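Local coordinates for protein transglutaminase-like enzymes, putative cysteine protease (Cytophaga hutchinsonii, PDB 3ISR) that is a putative cysteine protease of the transglutaminase-like superfamily that probably hydrolyses peptide bonds, at residues L49-P54 with F80-T85; I55-F60 with R68-K73. One frame throughout, in Å; residues are numbered along the deposited sequence.

Contact 1. Residues L49-P54 with F80-T85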
loop_
_atom_site.group_PDB
_atom_site.type_symbol
_atom_site.label_atom_id
_atom_site.label_comp_id
_atom_site.label_asym_id
_atom_site.label_seq_id
_atom_site.Cartn_x
_atom_site.Cartn_y
_atom_site.Cartn_z
ATOM N N LEU B 49 -36.804 -17.889 9.573
ATOM C CA LEU B 49 -35.993 -16.757 10.025
ATOM C C LEU B 49 -36.634 -16.061 11.233
ATOM O O LEU B 49 -37.745 -15.536 11.133
ATOM C CB LEU B 49 -35.798 -15.746 8.879
ATOM C CG LEU B 49 -34.970 -14.499 9.177
ATOM C CD1 LEU B 49 -33.482 -14.855 9.217
ATOM C CD2 LEU B 49 -35.242 -13.443 8.119
ATOM N N ILE B 50 -35.940 -16.076 12.375
ATOM C CA ILE B 50 -36.467 -15.508 13.624
ATOM C C ILE B 50 -35.574 -14.399 14.160
ATOM O O ILE B 50 -34.385 -14.617 14.390
ATOM C CB ILE B 50 -36.607 -16.589 14.744
ATOM C CG1 ILE B 50 -37.428 -17.801 14.267
ATOM C CG2 ILE B 50 -37.180 -15.981 16.038
ATOM C CD1 ILE B 50 -38.803 -17.461 13.669
ATOM N N VAL B 51 -36.156 -13.223 14.376
ATOM C CA VAL B 51 -35.450 -12.100 15.007
ATOM C C VAL B 51 -35.931 -11.953 16.468
ATOM O O VAL B 51 -37.136 -11.931 16.730
ATOM C CB VAL B 51 -35.647 -10.781 14.206
ATOM C CG1 VAL B 51 -34.893 -9.627 14.860
ATOM C CG2 VAL B 51 -35.167 -10.943 12.738
ATOM N N THR B 52 -34.993 -11.878 17.411
ATOM C CA THR B 52 -35.324 -11.666 18.827
ATOM C C THR B 52 -34.743 -10.346 19.320
ATOM O O THR B 52 -33.533 -10.209 19.355
ATOM C CB THR B 52 -34.758 -12.795 19.709
ATOM O OG1 THR B 52 -35.265 -14.051 19.252
ATOM C CG2 THR B 52 -35.144 -12.587 21.193
ATOM N N PRO B 53 -35.596 -9.376 19.715
ATOM C CA PRO B 53 -37.062 -9.336 19.674
ATOM C C PRO B 53 -37.520 -9.144 18.233
ATOM O O PRO B 53 -36.675 -8.898 17.373
ATOM C CB PRO B 53 -37.393 -8.091 20.507
ATOM C CG PRO B 53 -36.235 -7.186 20.277
ATOM C CD PRO B 53 -35.044 -8.118 20.255
ATOM N N PRO B 54 -38.831 -9.263 17.953
ATOM C CA PRO B 54 -39.205 -9.131 16.536
ATOM C C PRO B 54 -38.861 -7.743 16.000
ATOM O O PRO B 54 -39.323 -6.739 16.531
ATOM C CB PRO B 54 -40.723 -9.358 16.532
ATOM C CG PRO B 54 -41.072 -9.893 17.898
ATOM C CD PRO B 54 -40.000 -9.432 18.834
ATOM N N PHE B 80 -30.029 -7.464 19.745
ATOM C CA PHE B 80 -30.982 -8.360 19.074
ATOM C C PHE B 80 -30.259 -9.613 18.596
ATOM O O PHE B 80 -29.046 -9.601 18.451
ATOM C CB PHE B 80 -31.696 -7.666 17.904
ATOM C CG PHE B 80 -30.814 -7.451 16.691
ATOM C CD1 PHE B 80 -30.816 -8.369 15.639
ATOM C CD2 PHE B 80 -29.983 -6.339 16.607
ATOM C CE1 PHE B 80 -30.012 -8.184 14.515
ATOM C CE2 PHE B 80 -29.153 -6.149 15.487
ATOM C CZ PHE B 80 -29.175 -7.077 14.441
ATOM N N SER B 81 -31.017 -10.684 18.381
ATOM C CA SER B 81 -30.497 -11.929 17.810
ATOM C C SER B 81 -31.299 -12.296 16.576
ATOM O O SER B 81 -32.494 -12.002 16.487
ATOM C CB SER B 81 -30.595 -13.081 18.811
ATOM O OG SER B 81 -29.834 -12.791 19.962
HETATM N N MSE B 82 -30.632 -12.930 15.620
HETATM C CA MSE B 82 -31.286 -13.393 14.414
HETATM C C MSE B 82 -30.913 -14.842 14.222
HETATM O O MSE B 82 -29.735 -15.192 14.294
HETATM C CB MSE B 82 -30.814 -12.581 13.207
HETATM C CG MSE B 82 -31.529 -12.978 11.933
HETATM SE SE MSE B 82 -30.907 -11.917 10.428
HETATM C CE MSE B 82 -29.056 -12.598 10.359
ATOM N N SER B 83 -31.908 -15.683 13.977
ATOM C CA SER B 83 -31.688 -17.114 13.811
ATOM C C SER B 83 -32.248 -17.568 12.469
ATOM O O SER B 83 -33.390 -17.246 12.149
ATOM C CB SER B 83 -32.386 -17.868 14.948
ATOM O OG SER B 83 -32.342 -19.264 14.725
ATOM N N TYR B 84 -31.443 -18.300 11.691
ATOM C CA TYR B 84 -31.854 -18.832 10.387
ATOM C C TYR B 84 -31.664 -20.337 10.366
ATOM O O TYR B 84 -30.587 -20.838 10.724
ATOM C CB TYR B 84 -31.051 -18.181 9.231
ATOM C CG TYR B 84 -31.370 -18.760 7.862
ATOM C CD1 TYR B 84 -32.567 -18.459 7.219
ATOM C CD2 TYR B 84 -30.481 -19.627 7.221
ATOM C CE1 TYR B 84 -32.876 -18.998 5.959
ATOM C CE2 TYR B 84 -30.783 -20.173 5.973
ATOM C CZ TYR B 84 -31.978 -19.848 5.351
ATOM O OH TYR B 84 -32.282 -20.357 4.108
ATOM N N THR B 85 -32.703 -21.058 9.935
ATOM C CA THR B 85 -32.655 -22.511 9.833
ATOM C C THR B 85 -33.299 -22.962 8.521
ATOM O O THR B 85 -34.322 -22.410 8.110
ATOM C CB THR B 85 -33.397 -23.156 11.046
ATOM O OG1 THR B 85 -32.821 -22.661 12.261
ATOM C CG2 THR B 85 -33.289 -24.668 11.027
#

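Contact 2. Residues I55-F60 with R68-K73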
loop_
_atom_site.group_PDB
_atom_site.type_symbol
_atom_site.label_atom_id
_atom_site.label_comp_id
_atom_site.label_asym_id
_atom_site.label_seq_id
_atom_site.Cartn_x
_atom_site.Cartn_y
_atom_site.Cartn_z
ATOM N N ILE B 55 -37.998 -7.683 15.001
ATOM C CA ILE B 55 -37.740 -6.421 14.299
ATOM C C ILE B 55 -38.169 -6.609 12.852
ATOM O O ILE B 55 -37.903 -7.659 12.261
ATOM C CB ILE B 55 -36.250 -5.988 14.375
ATOM C CG1 ILE B 55 -35.862 -5.618 15.806
ATOM C CG2 ILE B 55 -35.974 -4.797 13.443
ATOM C CD1 ILE B 55 -34.375 -5.726 16.073
ATOM N N GLU B 56 -38.846 -5.599 12.309
ATOM C CA GLU B 56 -39.286 -5.568 10.916
ATOM C C GLU B 56 -38.095 -5.870 10.003
ATOM O O GLU B 56 -37.017 -5.297 10.167
ATOM C CB GLU B 56 -39.879 -4.180 10.604
ATOM C CG GLU B 56 -40.316 -3.935 9.149
ATOM C CD GLU B 56 -40.951 -2.554 8.943
ATOM O OE1 GLU B 56 -41.888 -2.199 9.694
ATOM O OE2 GLU B 56 -40.524 -1.821 8.025
ATOM N N ILE B 57 -38.290 -6.775 9.054
ATOM C CA ILE B 57 -37.193 -7.231 8.199
ATOM C C ILE B 57 -37.664 -7.383 6.747
ATOM O O ILE B 57 -38.790 -7.804 6.508
ATOM C CB ILE B 57 -36.533 -8.519 8.788
ATOM C CG1 ILE B 57 -35.294 -8.930 7.990
ATOM C CG2 ILE B 57 -37.542 -9.667 8.908
ATOM C CD1 ILE B 57 -34.255 -9.636 8.832
ATOM N N GLU B 58 -36.821 -6.994 5.787
ATOM C CA GLU B 58 -37.163 -7.075 4.363
ATOM C C GLU B 58 -36.078 -7.818 3.588
ATOM O O GLU B 58 -34.886 -7.556 3.775
ATOM C CB GLU B 58 -37.346 -5.665 3.768
ATOM C CG GLU B 58 -37.849 -5.654 2.305
ATOM C CD GLU B 58 -37.454 -4.400 1.509
ATOM O OE1 GLU B 58 -36.855 -3.457 2.073
ATOM O OE2 GLU B 58 -37.743 -4.357 0.300
ATOM N N GLU B 59 -36.501 -8.747 2.730
ATOM C CA GLU B 59 -35.588 -9.449 1.823
ATOM C C GLU B 59 -35.535 -8.745 0.473
ATOM O O GLU B 59 -36.563 -8.332 -0.047
ATOM C CB GLU B 59 -36.005 -10.910 1.610
ATOM C CG GLU B 59 -35.022 -11.670 0.670
ATOM C CD GLU B 59 -35.450 -13.097 0.328
ATOM O OE1 GLU B 59 -36.154 -13.723 1.155
ATOM O OE2 GLU B 59 -35.056 -13.597 -0.757
ATOM N N PHE B 60 -34.336 -8.603 -0.087
ATOM C CA PHE B 60 -34.169 -8.063 -1.447
ATOM C C PHE B 60 -32.971 -8.717 -2.136
ATOM O O PHE B 60 -32.158 -9.383 -1.492
ATOM C CB PHE B 60 -34.010 -6.535 -1.421
ATOM C CG PHE B 60 -32.671 -6.060 -0.874
ATOM C CD1 PHE B 60 -32.470 -5.917 0.503
ATOM C CD2 PHE B 60 -31.621 -5.749 -1.741
ATOM C CE1 PHE B 60 -31.246 -5.474 1.008
ATOM C CE2 PHE B 60 -30.391 -5.313 -1.250
ATOM C CZ PHE B 60 -30.202 -5.169 0.122
ATOM N N ARG B 68 -29.462 -13.453 -1.569
ATOM C CA ARG B 68 -30.693 -13.033 -0.936
ATOM C C ARG B 68 -30.291 -12.224 0.264
ATOM O O ARG B 68 -29.766 -12.772 1.238
ATOM C CB ARG B 68 -31.504 -14.249 -0.470
ATOM C CG ARG B 68 -31.961 -15.130 -1.617
ATOM C CD ARG B 68 -32.561 -16.435 -1.113
ATOM N NE ARG B 68 -33.780 -16.203 -0.345
ATOM C CZ ARG B 68 -34.351 -17.091 0.474
ATOM N NH1 ARG B 68 -33.826 -18.298 0.653
ATOM N NH2 ARG B 68 -35.474 -16.769 1.112
ATOM N N PHE B 69 -30.529 -10.923 0.196
ATOM C CA PHE B 69 -30.192 -10.039 1.303
ATOM C C PHE B 69 -31.411 -9.795 2.179
ATOM O O PHE B 69 -32.531 -9.820 1.687
ATOM C CB PHE B 69 -29.676 -8.709 0.756
ATOM C CG PHE B 69 -28.375 -8.824 -0.002
ATOM C CD1 PHE B 69 -27.185 -9.116 0.672
ATOM C CD2 PHE B 69 -28.338 -8.619 -1.379
ATOM C CE1 PHE B 69 -25.959 -9.217 -0.012
ATOM C CE2 PHE B 69 -27.127 -8.702 -2.093
ATOM C CZ PHE B 69 -25.918 -9.004 -1.402
ATOM N N VAL B 70 -31.195 -9.574 3.475
ATOM C CA VAL B 70 -32.281 -9.130 4.349
ATOM C C VAL B 70 -31.806 -7.928 5.134
ATOM O O VAL B 70 -30.663 -7.892 5.593
ATOM C CB VAL B 70 -32.802 -10.238 5.331
ATOM C CG1 VAL B 70 -33.506 -11.366 4.567
ATOM C CG2 VAL B 70 -31.678 -10.784 6.175
ATOM N N ARG B 71 -32.675 -6.944 5.295
ATOM C CA ARG B 71 -32.270 -5.747 6.008
ATOM C C ARG B 71 -33.258 -5.323 7.075
ATOM O O ARG B 71 -34.472 -5.522 6.939
ATOM C CB ARG B 71 -31.983 -4.592 5.047
ATOM C CG ARG B 71 -33.108 -4.278 4.111
ATOM C CD ARG B 71 -32.799 -3.037 3.255
ATOM N NE ARG B 71 -33.764 -2.952 2.170
ATOM C CZ ARG B 71 -33.670 -2.126 1.135
ATOM N NH1 ARG B 71 -34.609 -2.138 0.202
ATOM N NH2 ARG B 71 -32.641 -1.284 1.038
ATOM N N LEU B 72 -32.707 -4.733 8.130
ATOM C CA LEU B 72 -33.471 -4.248 9.267
ATOM C C LEU B 72 -32.715 -3.097 9.887
ATOM O O LEU B 72 -31.507 -2.949 9.659
ATOM C CB LEU B 72 -33.655 -5.363 10.312
ATOM C CG LEU B 72 -32.438 -6.031 10.961
ATOM C CD1 LEU B 72 -31.803 -5.145 12.028
ATOM C CD2 LEU B 72 -32.902 -7.351 11.599
ATOM N N LYS B 73 -33.419 -2.279 10.664
ATOM C CA LYS B 73 -32.761 -1.230 11.427
ATOM C C LYS B 73 -32.953 -1.479 12.925
ATOM O O LYS B 73 -33.970 -2.036 13.341
ATOM C CB LYS B 73 -33.237 0.169 10.997
ATOM C CG LYS B 73 -34.736 0.434 11.135
ATOM C CD LYS B 73 -35.122 1.808 10.569
ATOM C CE LYS B 73 -36.342 2.362 11.318
ATOM N NZ LYS B 73 -37.073 3.437 10.575
HETATM O O HOH W 1 -36.281 -2.829 10.538
#

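Contact 1. Residues L49-P54 with F80-T85
Ile50 and Ser83 face each other as a hydrogen-bonded pair of an antiparallel beta ladder. The ladder joins the end of strand 43-52 to strand 78-96 in the N-terminal domain. Ile50 N gives a nearly straight bond to Ser83 O at 2.8 Å (172° at the hydrogen), and Ser83 N returns one to Ile50 O. Thr52 and Ser81 repeat the exchange two residues on, with Thr52 N to Ser81 O at 2.7 Å. The non-hydrogen-bonded pairs lie close, Val51 CA to Met82 CA at 4.4 Å. The last bond is Ser81 N to Thr52 O. The strand then ends, with a cis peptide bond before Pro53.

Leu49, Val51, Met82 and Tyr84 share the face of the sheet on which Met82 meets Phe32. Leu49 can be followed outward. From CB, the anti setting (chi1 -180°) takes CG off beside the carbonyl carbon, and CD1 reaches across to the neighbouring strand. Leu49 CD1 lies 3.8 Å from Met82 CG and 4.1 Å from the selenium, SE, of this selenomethionine. Leu49 CD1 also touches Tyr84 CB at 4.1 Å and Ser83 O at 3.8 Å. The other methyl, CD2, turns instead to Ile57. Beyond Tyr84 CB the ring meets His35, and its OH bonds to Glu47 and Ala36 N.

On the other face, Ser81 OG and Ser83 OG bond to Thr21 and His17 of strand 12-24, on the far side of strand 78-96. At the proline end, Pro53 CD rests on Phe80 CB at 4.1 Å, the two side chains crossing nearly at right angles.

Contact 2. Residues I55-F60 with R68-K73
Phe60 and Phe69 form a hydrogen-bonded pair in the beta hairpin of strands 58-60 and 69-74. Strand 58-60 is outermost, within this chain, in a four-stranded antiparallel sheet. The tight part is round the Phe60 ring. Phe69 CB makes a CH-pi contact over one face, 3.7 Å from the Phe60 centroid. Arg71 covers the opposite face in a cation-pi contact, its CZ 4.4 Å from the centroid. Arg71 runs extended from CG to NE, and NE makes a salt bridge to Glu58 OE1 at 3.1 Å, from above the carboxylate plane. Its NH2 bonds to Leu109 O of the second subunit. Ile57 CD1 packs on Leu72 CD2 and, at 3.8 Å, on Val70 CB.

On the face of Val70, Glu59 meets Arg68 in a side-on salt bridge: OE2 takes NE at 2.9 Å, nearly straight, and OE1 takes NH2 at 3.1 Å. The same Arg68 NH2 also bridges to Glu47. With an alanine here, the carboxylates of Glu59 and Glu47 would probably lose the cation they share.

The looser, solvent side is at Glu56 and Lys73. A water there donates to Glu56 O at 2.6 Å and accepts from Lys73 N at 2.9 Å.

From the N terminus, the chain enters contact 1 on strand 43-52 and passes through the two prolines directly into residues 55-60. It turns back after Phe60, and contact 2 closes this short hairpin loop at residues 68-73. Strand 69-74 then leads to strand 78-96, where residues 80-85 close the longer loop of contact 1. Contact 2 is therefore nested inside contact 1. The two belong to different antiparallel sheets of the N-terminal domain, and side chains join them: Ile55 CD1 packs on Phe80 CB at 3.8 Å, and Val51 CG2 meets Ile57 CD1 at 4.2 Å. Leu72 also reaches the Phe80 ring.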